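Local atomic coordinates of putative branched-chain amino acid ABC transporter (Chromobacterium violaceum, PDB entry 4PYR), a protein that probably serves as an LppC-type periplasmic lipoprotein with a regulatory role, and holds glutathione in a pocket between its two lobes. Residues L250-I255 / G277-L282. Sequence-based numbering, arbitrary orientation.
Sequences LYALGI and GVTGDL
Val278 and Thr279, at the bend between strands 274-277 and 280-284, each set one methyl against the turn of helix 245-265 that carries Ala252. CG2 of Val278 and CG2 of Thr279 both lie 3.5 Å from Ala252 O, but from different directions. The Thr279 methyl, anti to its own carbonyl carbon, lies over the face of the Ala252-Leu253 peptide group, 3.6 Å from Ala252 C and 3.7 Å from Leu253 N. Val278 CG2 stands closer to the peptide plane, beside the oxygen on its outer side. Ala252 CB completes the touch, 3.8 Å from Val278 CG2. Ala252 CA and Thr279 CA, 6.1 Å apart, are the closest CA pair of the two segments. With CG1 of Val278 anti to the carbonyl carbon (chi1 -59°), CG2 falls between the backbone N and the carbonyl carbon and points at the helix. There it also meets Ile255 CG2, at 3.9 Å, the two side chains crossing nearly at right angles. Asp256, one residue beyond 250-255, accepts the Val278 backbone N at OD1 and bonds Thr279 OG1 through OD2, holding the bend in place and, through OG1, the rotation of Thr279. Gly280 N bonds to Gly277 O at 3.2 Å, and a weak bond returns from Gly277 N to Gly280 O: a beta hairpin with a two-residue, type I turn. Trp224 packs on Ala252, Ile255 and Val278. Leu253, on the same helical turn, touches the bound glutathione, so this buried helix-to-hairpin packing adjoins the ligand pocket of a periplasmic-binding-protein-like fold.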
loop_
_atom_site.group_PDB
_atom_site.type_symbol
_atom_site.label_atom_id
_atom_site.label_comp_id
_atom_site.label_asym_id
_atom_site.label_seq_id
_atom_site.Cartn_x
_atom_site.Cartn_y
_atom_site.Cartn_z
ATOM N N LEU A 250 3.830 -0.474 7.575
ATOM C CA LEU A 250 2.766 -1.144 8.345
ATOM C C LEU A 250 2.345 -0.326 9.545
ATOM O O LEU A 250 1.197 -0.331 9.935
ATOM C CB LEU A 250 3.157 -2.545 8.804
ATOM C CG LEU A 250 3.489 -3.539 7.696
ATOM C CD1 LEU A 250 4.146 -4.781 8.269
ATOM C CD2 LEU A 250 2.211 -3.890 6.926
ATOM N N TYR A 251 3.273 0.405 10.150
ATOM C CA TYR A 251 2.943 1.337 11.233
ATOM C C TYR A 251 2.010 2.438 10.718
ATOM O O TYR A 251 0.960 2.738 11.350
ATOM C CB TYR A 251 4.256 1.938 11.765
ATOM C CG TYR A 251 4.114 2.983 12.849
ATOM C CD1 TYR A 251 3.967 2.618 14.198
ATOM C CD2 TYR A 251 4.157 4.343 12.547
ATOM C CE1 TYR A 251 3.888 3.584 15.208
ATOM C CE2 TYR A 251 4.048 5.327 13.540
ATOM C CZ TYR A 251 3.931 4.956 14.866
ATOM O OH TYR A 251 3.846 5.906 15.862
ATOM N N ALA A 252 2.345 2.986 9.558
ATOM C CA ALA A 252 1.554 4.035 8.943
ATOM C C ALA A 252 0.205 3.456 8.551
ATOM O O ALA A 252 -0.802 4.147 8.655
ATOM C CB ALA A 252 2.267 4.642 7.742
ATOM N N LEU A 253 0.183 2.207 8.113
ATOM C CA LEU A 253 -1.082 1.546 7.766
ATOM C C LEU A 253 -1.971 1.514 8.993
ATOM O O LEU A 253 -3.196 1.731 8.892
ATOM C CB LEU A 253 -0.786 0.126 7.230
ATOM C CG LEU A 253 -2.022 -0.676 6.821
ATOM C CD1 LEU A 253 -2.671 -0.055 5.616
ATOM C CD2 LEU A 253 -1.600 -2.118 6.549
ATOM N N GLY A 254 -1.391 1.207 10.144
ATOM C CA GLY A 254 -2.115 1.226 11.422
ATOM C C GLY A 254 -2.727 2.568 11.771
ATOM O O GLY A 254 -3.902 2.660 12.214
ATOM N N ILE A 255 -1.951 3.633 11.554
ATOM C CA ILE A 255 -2.457 4.973 11.808
ATOM C C ILE A 255 -3.685 5.185 10.939
ATOM O O ILE A 255 -4.726 5.624 11.453
ATOM C CB ILE A 255 -1.410 6.045 11.494
ATOM C CG1 ILE A 255 -0.309 5.962 12.569
ATOM C CG2 ILE A 255 -2.029 7.433 11.386
ATOM C CD1 ILE A 255 0.884 6.802 12.263
ATOM N N GLY A 277 -4.731 10.460 4.166
ATOM C CA GLY A 277 -4.089 9.406 4.881
ATOM C C GLY A 277 -2.584 9.664 4.951
ATOM O O GLY A 277 -2.001 10.252 4.032
ATOM N N VAL A 278 -1.987 9.225 6.036
ATOM C CA VAL A 278 -0.514 9.188 6.066
ATOM C C VAL A 278 0.027 8.183 5.048
ATOM O O VAL A 278 1.182 8.297 4.642
ATOM C CB VAL A 278 0.092 8.942 7.454
ATOM C CG1 VAL A 278 -0.329 9.999 8.423
ATOM C CG2 VAL A 278 -0.204 7.530 7.982
ATOM N N THR A 279 -0.826 7.243 4.582
ATOM C CA THR A 279 -0.413 6.248 3.603
ATOM C C THR A 279 -0.777 6.690 2.196
ATOM O O THR A 279 -0.410 6.009 1.221
ATOM C CB THR A 279 -1.068 4.866 3.842
ATOM O OG1 THR A 279 -2.492 4.960 3.578
ATOM C CG2 THR A 279 -0.780 4.346 5.197
ATOM N N GLY A 280 -1.474 7.820 2.077
ATOM C CA GLY A 280 -1.901 8.370 0.796
ATOM C C GLY A 280 -3.299 8.933 0.932
ATOM O O GLY A 280 -3.927 8.768 1.976
ATOM N N ASP A 281 -3.735 9.662 -0.079
ATOM C CA ASP A 281 -5.113 10.162 -0.090
ATOM C C ASP A 281 -6.005 8.969 -0.393
ATOM O O ASP A 281 -5.758 8.243 -1.348
ATOM C CB ASP A 281 -5.303 11.274 -1.122
ATOM C CG ASP A 281 -4.911 12.653 -0.600
ATOM O OD1 ASP A 281 -4.667 12.850 0.605
ATOM O OD2 ASP A 281 -4.874 13.550 -1.454
ATOM N N LEU A 282 -7.001 8.740 0.454
ATOM C CA LEU A 282 -7.819 7.554 0.402
ATOM C C LEU A 282 -9.258 7.879 0.002
ATOM O O LEU A 282 -9.840 8.851 0.444
ATOM C CB LEU A 282 -7.871 6.903 1.770
ATOM C CG LEU A 282 -6.511 6.681 2.418
ATOM C CD1 LEU A 282 -6.667 5.963 3.723
ATOM C CD2 LEU A 282 -5.661 5.846 1.502
#